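Local atomic coordinates of nucleoside hydrolase, putative (Trypanosoma brucei, PDB entry 3FZ0), a protein that belongs to the nucleoside hydrolase family and holds a calcium ion in a site built largely of carboxylates. Residues D18-V32 and V281-P293. The protein carries 2 engineered substitutions. Residues are numbered along the deposited sequence; the frame is centred on the assembly and turned at random.
Sequences DDAIAIMLAMTQPDV and VPDAVAVLVAIRP. With CA (calcium ion), chain G.
Asp18 and Asp283 meet where two nearly parallel helices begin, their segment axes 7.3 Å apart at closest and 25° from parallel. With CG placed between its own N and carbonyl carbon (chi1 71°), Asp18 reaches across to the start of helix 282-291. There Asp18 OD2 accepts the backbone N-H of Asp283 (N to OD2, 2.8 Å) in an almost straight bond on the anti side of the carboxylate. Asp283 in turn binds calcium through OD2 (2.4 Å), while Asp19 grips the ion with both OD1 and OD2, its carboxylate turned 64° from that of Asp283. The cation probably offsets the repulsion among these crowded acids. Asp14, the carbonyl O of Leu134 and three waters complete the site, the calcium-binding aspartate cluster characteristic of nucleoside hydrolases; water 1 also donates to Asp18 OD1, and Thr13 bonds Asp19 OD2.

Packing is tight just beyond, where the CA atoms of Ala22 and Ala284 approach to 3.9 Å. Ala22 CB rests on Asp283 O (3.3 Å), and Val287 CG2 abuts the same methyl at 3.5 Å. Farther along, Leu25 CD2 and Ile291 CD1 touch as their side chains run past each other in opposite directions. The far end is looser and partly exposed: Gln29 NE2 lies obliquely by the Arg292 guanidinium, 3.5 Å from Arg292 CD, and Arg292 NH2 pairs with Glu294.

Helix 345-356 covers Ile21 and Ala284, helix 46-60 packs on Ile23 and Met24, and strand 162-165 of the central mixed sheet lies against Asp283, Ala286 and Ala290.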
ATOM      1  N   ASP B  18     -31.579  -1.906   9.396  1.00 63.95           N
ATOM      2  CA  ASP B  18     -31.071  -2.264  10.733  1.00 63.16           C
ATOM      3  C   ASP B  18     -30.719  -1.055  11.612  1.00 62.54           C
ATOM      4  O   ASP B  18     -30.844  -1.105  12.833  1.00 63.08           O
ATOM      5  CB  ASP B  18     -29.989  -3.365  10.680  1.00 63.24           C
ATOM      6  CG  ASP B  18     -28.666  -2.883  10.088  1.00 64.60           C
ATOM      7  OD1 ASP B  18     -28.675  -2.285   8.975  1.00 64.39           O
ATOM      8  OD2 ASP B  18     -27.618  -3.098  10.778  1.00 63.84           O
ATOM      9  N   ASP B  19     -30.353   0.060  11.000  1.00 62.04           N
ATOM     10  CA  ASP B  19     -30.269   1.322  11.747  1.00 61.51           C
ATOM     11  C   ASP B  19     -31.612   1.718  12.393  1.00 61.28           C
ATOM     12  O   ASP B  19     -31.659   2.205  13.531  1.00 61.72           O
ATOM     13  CB  ASP B  19     -29.803   2.454  10.839  1.00 61.44           C
ATOM     14  CG  ASP B  19     -28.465   2.177  10.200  1.00 62.88           C
ATOM     15  OD1 ASP B  19     -28.402   1.437   9.204  1.00 65.58           O
ATOM     16  OD2 ASP B  19     -27.436   2.707  10.681  1.00 63.30           O
ATOM     17  N   ALA B  20     -32.707   1.548  11.658  1.00 60.70           N
ATOM     18  CA  ALA B  20     -34.026   1.880  12.192  1.00 60.64           C
ATOM     19  C   ALA B  20     -34.376   0.997  13.384  1.00 60.48           C
ATOM     20  O   ALA B  20     -34.812   1.531  14.391  1.00 60.99           O
ATOM     21  CB  ALA B  20     -35.105   1.806  11.117  1.00 60.42           C
ATOM     22  N   ILE B  21     -34.195  -0.328  13.271  1.00 59.99           N
ATOM     23  CA  ILE B  21     -34.428  -1.254  14.394  1.00 59.89           C
ATOM     24  C   ILE B  21     -33.544  -0.855  15.599  1.00 60.17           C
ATOM     25  O   ILE B  21     -34.000  -0.866  16.744  1.00 60.13           O
ATOM     26  CB  ILE B  21     -34.128  -2.754  14.017  1.00 60.16           C
ATOM     27  CG1 ILE B  21     -35.031  -3.221  12.866  1.00 59.32           C
ATOM     28  CG2 ILE B  21     -34.249  -3.690  15.276  1.00 58.85           C
ATOM     29  CD1 ILE B  21     -36.527  -3.168  13.155  1.00 57.73           C
ATOM     30  N   ALA B  22     -32.286  -0.508  15.333  1.00 59.82           N
ATOM     31  CA  ALA B  22     -31.379  -0.075  16.418  1.00 60.21           C
ATOM     32  C   ALA B  22     -31.874   1.189  17.156  1.00 60.41           C
ATOM     33  O   ALA B  22     -31.833   1.265  18.401  1.00 60.10           O
ATOM     34  CB  ALA B  22     -29.962   0.141  15.887  1.00 59.57           C
ATOM     35  N   ILE B  23     -32.334   2.181  16.385  1.00 60.30           N
ATOM     36  CA  ILE B  23     -32.830   3.425  16.982  1.00 59.87           C
ATOM     37  C   ILE B  23     -34.129   3.139  17.747  1.00 60.49           C
ATOM     38  O   ILE B  23     -34.340   3.682  18.829  1.00 61.33           O
ATOM     39  CB  ILE B  23     -32.983   4.564  15.919  1.00 59.55           C
ATOM     40  CG1 ILE B  23     -31.602   4.911  15.330  1.00 59.17           C
ATOM     41  CG2 ILE B  23     -33.625   5.789  16.527  1.00 57.04           C
ATOM     42  CD1 ILE B  23     -31.611   5.586  13.963  1.00 59.07           C
ATOM     43  N   MET B  24     -34.958   2.262  17.198  1.00 60.45           N
ATOM     44  CA  MET B  24     -36.158   1.798  17.864  1.00 61.14           C
ATOM     45  C   MET B  24     -35.823   1.149  19.198  1.00 61.38           C
ATOM     46  O   MET B  24     -36.513   1.361  20.201  1.00 61.40           O
ATOM     47  CB  MET B  24     -36.965   0.847  16.968  1.00 60.97           C
ATOM     48  CG  MET B  24     -37.607   1.511  15.721  1.00 60.41           C
ATOM     49  SD  MET B  24     -38.526   0.345  14.660  1.00 61.31           S
ATOM     50  CE  MET B  24     -40.177   0.513  15.288  1.00 60.39           C
ATOM     51  N   LEU B  25     -34.733   0.402  19.223  1.00 61.74           N
ATOM     52  CA  LEU B  25     -34.333  -0.297  20.430  1.00 62.29           C
ATOM     53  C   LEU B  25     -33.885   0.723  21.483  1.00 62.86           C
ATOM     54  O   LEU B  25     -34.371   0.697  22.641  1.00 63.31           O
ATOM     55  CB  LEU B  25     -33.247  -1.321  20.119  1.00 62.21           C
ATOM     56  CG  LEU B  25     -32.912  -2.470  21.075  1.00 62.18           C
ATOM     57  CD1 LEU B  25     -31.974  -3.444  20.370  1.00 61.82           C
ATOM     58  CD2 LEU B  25     -32.275  -2.006  22.321  1.00 61.15           C
ATOM     59  N   ALA B  26     -32.988   1.628  21.094  1.00 62.97           N
ATOM     60  CA  ALA B  26     -32.599   2.757  21.973  1.00 63.73           C
ATOM     61  C   ALA B  26     -33.795   3.546  22.521  1.00 64.50           C
ATOM     62  O   ALA B  26     -33.794   3.907  23.689  1.00 64.92           O
ATOM     63  CB  ALA B  26     -31.670   3.690  21.249  1.00 62.74           C
ATOM     64  N   MET B  27     -34.809   3.781  21.681  1.00 65.02           N
ATOM     65  CA  MET B  27     -35.927   4.621  22.074  1.00 66.33           C
ATOM     66  C   MET B  27     -36.986   3.956  22.915  1.00 65.90           C
ATOM     67  O   MET B  27     -37.907   4.639  23.331  1.00 66.56           O
ATOM     68  CB  MET B  27     -36.585   5.240  20.848  1.00 66.06           C
ATOM     69  CG  MET B  27     -35.841   6.438  20.321  1.00 67.46           C
ATOM     70  SD  MET B  27     -36.661   7.068  18.873  1.00 69.13           S
ATOM     71  CE  MET B  27     -36.988   5.541  18.027  1.00 69.92           C
ATOM     72  N   THR B  28     -36.889   2.647  23.139  1.00 65.70           N
ATOM     73  CA  THR B  28     -37.957   1.897  23.827  1.00 65.59           C
ATOM     74  C   THR B  28     -37.393   1.204  25.060  1.00 65.94           C
ATOM     75  O   THR B  28     -37.983   0.320  25.620  1.00 66.48           O
ATOM     76  CB  THR B  28     -38.612   0.833  22.918  1.00 65.58           C
ATOM     77  OG1 THR B  28     -37.613  -0.087  22.410  1.00 64.96           O
ATOM     78  CG2 THR B  28     -39.375   1.502  21.787  1.00 65.51           C
ATOM     79  N   GLN B  29     -36.212   1.602  25.470  1.00 66.45           N
ATOM     80  CA  GLN B  29     -35.544   0.978  26.579  1.00 66.61           C
ATOM     81  C   GLN B  29     -35.641   1.958  27.758  1.00 66.37           C
ATOM     82  O   GLN B  29     -35.580   3.175  27.569  1.00 66.24           O
ATOM     83  CB  GLN B  29     -34.105   0.702  26.147  1.00 66.95           C
ATOM     84  CG  GLN B  29     -33.390  -0.396  26.900  1.00 70.89           C
ATOM     85  CD  GLN B  29     -33.916  -1.807  26.658  1.00 73.29           C
ATOM     86  OE1 GLN B  29     -34.670  -2.078  25.725  1.00 73.10           O
ATOM     87  NE2 GLN B  29     -33.483  -2.721  27.513  1.00 75.18           N
ATOM     88  N   PRO B  30     -35.871   1.457  28.976  1.00 66.18           N
ATOM     89  CA  PRO B  30     -35.971   2.454  30.053  1.00 66.22           C
ATOM     90  C   PRO B  30     -34.606   3.030  30.449  1.00 65.72           C
ATOM     91  O   PRO B  30     -33.584   2.407  30.219  1.00 65.57           O
ATOM     92  CB  PRO B  30     -36.607   1.668  31.202  1.00 66.07           C
ATOM     93  CG  PRO B  30     -36.211   0.222  30.940  1.00 66.16           C
ATOM     94  CD  PRO B  30     -36.076   0.077  29.450  1.00 66.32           C
ATOM     95  N   ASP B  31     -34.600   4.228  31.014  1.00 65.76           N
ATOM     96  CA  ASP B  31     -33.351   4.907  31.451  1.00 65.76           C
ATOM     97  C   ASP B  31     -32.409   5.241  30.298  1.00 65.49           C
ATOM     98  O   ASP B  31     -31.213   5.427  30.504  1.00 65.52           O
ATOM     99  CB  ASP B  31     -32.606   4.095  32.526  1.00 65.99           C
ATOM    100  CG  ASP B  31     -33.399   3.947  33.813  1.00 67.79           C
ATOM    101  OD1 ASP B  31     -34.068   4.904  34.278  1.00 69.34           O
ATOM    102  OD2 ASP B  31     -33.339   2.843  34.366  1.00 71.28           O
ATOM    103  N   VAL B  32     -32.955   5.282  29.078  1.00 65.05           N
ATOM    104  CA  VAL B  32     -32.219   5.666  27.887  1.00 64.34           C
ATOM    105  C   VAL B  32     -32.990   6.795  27.214  1.00 64.96           C
ATOM    106  O   VAL B  32     -34.242   6.752  27.095  1.00 64.88           O
ATOM    107  CB  VAL B  32     -32.051   4.490  26.875  1.00 64.43           C
ATOM    108  CG1 VAL B  32     -31.394   4.979  25.604  1.00 63.02           C
ATOM    109  CG2 VAL B  32     -31.225   3.357  27.456  1.00 63.28           C
ATOM    110  N   VAL B 281     -29.128  -8.567  12.157  1.00 67.20           N
ATOM    111  CA  VAL B 281     -29.490  -7.157  12.362  1.00 66.40           C
ATOM    112  C   VAL B 281     -28.360  -6.393  13.087  1.00 65.60           C
ATOM    113  O   VAL B 281     -28.509  -5.990  14.222  1.00 65.76           O
ATOM    114  CB  VAL B 281     -30.842  -7.038  13.141  1.00 66.45           C
ATOM    115  CG1 VAL B 281     -31.373  -5.624  13.070  1.00 67.07           C
ATOM    116  CG2 VAL B 281     -31.871  -7.982  12.564  1.00 66.53           C
ATOM    117  N   PRO B 282     -27.218  -6.184  12.421  1.00 65.16           N
ATOM    118  CA  PRO B 282     -25.991  -5.734  13.112  1.00 64.45           C
ATOM    119  C   PRO B 282     -26.112  -4.498  13.974  1.00 64.45           C
ATOM    120  O   PRO B 282     -25.651  -4.520  15.138  1.00 64.27           O
ATOM    121  CB  PRO B 282     -24.991  -5.527  11.975  1.00 63.95           C
ATOM    122  CG  PRO B 282     -25.439  -6.537  10.940  1.00 64.36           C
ATOM    123  CD  PRO B 282     -26.968  -6.405  10.983  1.00 65.03           C
ATOM    124  N   ASP B 283     -26.689  -3.414  13.443  1.00 64.25           N
ATOM    125  CA  ASP B 283     -26.770  -2.166  14.245  1.00 63.56           C
ATOM    126  C   ASP B 283     -27.559  -2.323  15.537  1.00 62.85           C
ATOM    127  O   ASP B 283     -27.250  -1.665  16.523  1.00 63.00           O
ATOM    128  CB  ASP B 283     -27.344  -1.028  13.421  1.00 63.91           C
ATOM    129  CG  ASP B 283     -26.431  -0.624  12.292  1.00 65.39           C
ATOM    130  OD1 ASP B 283     -25.212  -0.839  12.401  1.00 66.74           O
ATOM    131  OD2 ASP B 283     -26.926  -0.084  11.280  1.00 65.49           O
ATOM    132  N   ALA B 284     -28.561  -3.201  15.551  1.00 61.84           N
ATOM    133  CA  ALA B 284     -29.360  -3.408  16.763  1.00 61.06           C
ATOM    134  C   ALA B 284     -28.514  -4.064  17.834  1.00 60.73           C
ATOM    135  O   ALA B 284     -28.665  -3.762  19.028  1.00 60.40           O
ATOM    136  CB  ALA B 284     -30.622  -4.236  16.480  1.00 60.74           C
ATOM    137  N   VAL B 285     -27.604  -4.945  17.412  1.00 60.15           N
ATOM    138  CA  VAL B 285     -26.712  -5.620  18.352  1.00 59.54           C
ATOM    139  C   VAL B 285     -25.771  -4.590  19.018  1.00 59.93           C
ATOM    140  O   VAL B 285     -25.499  -4.631  20.230  1.00 60.47           O
ATOM    141  CB  VAL B 285     -25.942  -6.813  17.664  1.00 59.70           C
ATOM    142  CG1 VAL B 285     -24.979  -7.521  18.628  1.00 59.33           C
ATOM    143  CG2 VAL B 285     -26.903  -7.843  17.107  1.00 57.95           C
ATOM    144  N   ALA B 286     -25.289  -3.639  18.232  1.00 59.91           N
ATOM    145  CA  ALA B 286     -24.399  -2.613  18.749  1.00 59.97           C
ATOM    146  C   ALA B 286     -25.130  -1.735  19.780  1.00 60.24           C
ATOM    147  O   ALA B 286     -24.605  -1.494  20.876  1.00 60.83           O
ATOM    148  CB  ALA B 286     -23.834  -1.763  17.592  1.00 59.51           C
ATOM    149  N   VAL B 287     -26.325  -1.239  19.434  1.00 60.26           N
ATOM    150  CA  VAL B 287     -27.145  -0.493  20.411  1.00 59.97           C
ATOM    151  C   VAL B 287     -27.374  -1.306  21.701  1.00 60.60           C
ATOM    152  O   VAL B 287     -27.254  -0.759  22.799  1.00 61.12           O
ATOM    153  CB  VAL B 287     -28.505   0.044  19.821  1.00 59.60           C
ATOM    154  CG1 VAL B 287     -29.372   0.638  20.899  1.00 57.83           C
ATOM    155  CG2 VAL B 287     -28.219   1.109  18.738  1.00 58.53           C
ATOM    156  N   LEU B 288     -27.654  -2.601  21.580  1.00 60.58           N
ATOM    157  CA  LEU B 288     -27.803  -3.435  22.765  1.00 61.20           C
ATOM    158  C   LEU B 288     -26.533  -3.465  23.633  1.00 61.63           C
ATOM    159  O   LEU B 288     -26.601  -3.380  24.879  1.00 61.71           O
ATOM    160  CB  LEU B 288     -28.206  -4.851  22.371  1.00 61.66           C
ATOM    161  CG  LEU B 288     -28.432  -5.803  23.540  1.00 61.28           C
ATOM    162  CD1 LEU B 288     -29.759  -5.505  24.151  1.00 59.74           C
ATOM    163  CD2 LEU B 288     -28.386  -7.213  23.010  1.00 62.08           C
ATOM    164  N   VAL B 289     -25.376  -3.578  22.984  1.00 62.06           N
ATOM    165  CA  VAL B 289     -24.114  -3.611  23.711  1.00 62.06           C
ATOM    166  C   VAL B 289     -23.926  -2.315  24.496  1.00 62.61           C
ATOM    167  O   VAL B 289     -23.479  -2.351  25.631  1.00 62.32           O
ATOM    168  CB  VAL B 289     -22.925  -3.927  22.785  1.00 61.82           C
ATOM    169  CG1 VAL B 289     -21.584  -3.613  23.451  1.00 60.43           C
ATOM    170  CG2 VAL B 289     -22.970  -5.395  22.380  1.00 61.94           C
ATOM    171  N   ALA B 290     -24.274  -1.185  23.882  1.00 63.27           N
ATOM    172  CA  ALA B 290     -24.104   0.129  24.501  1.00 63.89           C
ATOM    173  C   ALA B 290     -24.942   0.299  25.731  1.00 64.46           C
ATOM    174  O   ALA B 290     -24.498   0.854  26.716  1.00 64.64           O
ATOM    175  CB  ALA B 290     -24.461   1.226  23.527  1.00 63.76           C
ATOM    176  N   ILE B 291     -26.179  -0.143  25.674  1.00 65.81           N
ATOM    177  CA  ILE B 291     -27.082   0.154  26.778  1.00 67.27           C
ATOM    178  C   ILE B 291     -27.268  -0.985  27.789  1.00 67.64           C
ATOM    179  O   ILE B 291     -27.627  -0.720  28.928  1.00 67.48           O
ATOM    180  CB  ILE B 291     -28.396   0.810  26.309  1.00 67.13           C
ATOM    181  CG1 ILE B 291     -29.212  -0.096  25.420  1.00 68.72           C
ATOM    182  CG2 ILE B 291     -28.071   2.042  25.498  1.00 67.19           C
ATOM    183  CD1 ILE B 291     -30.214   0.709  24.523  1.00 68.77           C
ATOM    184  N   ARG B 292     -26.999  -2.227  27.375  1.00 68.01           N
ATOM    185  CA  ARG B 292     -27.028  -3.345  28.295  1.00 68.64           C
ATOM    186  C   ARG B 292     -25.706  -4.070  28.264  1.00 68.31           C
ATOM    187  O   ARG B 292     -25.591  -5.100  27.607  1.00 67.98           O
ATOM    188  CB  ARG B 292     -28.171  -4.310  27.968  1.00 69.41           C
ATOM    189  CG  ARG B 292     -29.542  -3.668  27.872  1.00 72.13           C
ATOM    190  CD  ARG B 292     -30.628  -4.670  28.151  1.00 77.06           C
ATOM    191  NE  ARG B 292     -30.938  -4.726  29.570  1.00 81.23           N
ATOM    192  CZ  ARG B 292     -31.330  -5.819  30.223  1.00 83.65           C
ATOM    193  NH1 ARG B 292     -31.463  -6.975  29.593  1.00 83.31           N
ATOM    194  NH2 ARG B 292     -31.602  -5.754  31.530  1.00 85.61           N
ATOM    195  N   PRO B 293     -24.698  -3.538  28.989  1.00 68.50           N
ATOM    196  CA  PRO B 293     -23.331  -4.084  28.924  1.00 68.53           C
ATOM    197  C   PRO B 293     -23.254  -5.551  29.366  1.00 68.06           C
ATOM    198  O   PRO B 293     -22.315  -6.246  29.009  1.00 68.53           O
ATOM    199  CB  PRO B 293     -22.542  -3.195  29.902  1.00 68.71           C
ATOM    200  CG  PRO B 293     -23.610  -2.659  30.870  1.00 68.91           C
ATOM    201  CD  PRO B 293     -24.795  -2.422  29.952  1.00 68.49           C
TER
HETATM  202 CA    CA G 400     -25.850   1.163   9.480  1.00 62.36          CA
HETATM  203  O   HOH W   1     -26.764  -0.681   8.153  1.00 28.67           O
HETATM  204  O   HOH W   2     -24.322  -0.478   9.978  1.00 33.86           O
HETATM  205  O   HOH W   3     -24.084   1.046   7.442  1.00 45.13           O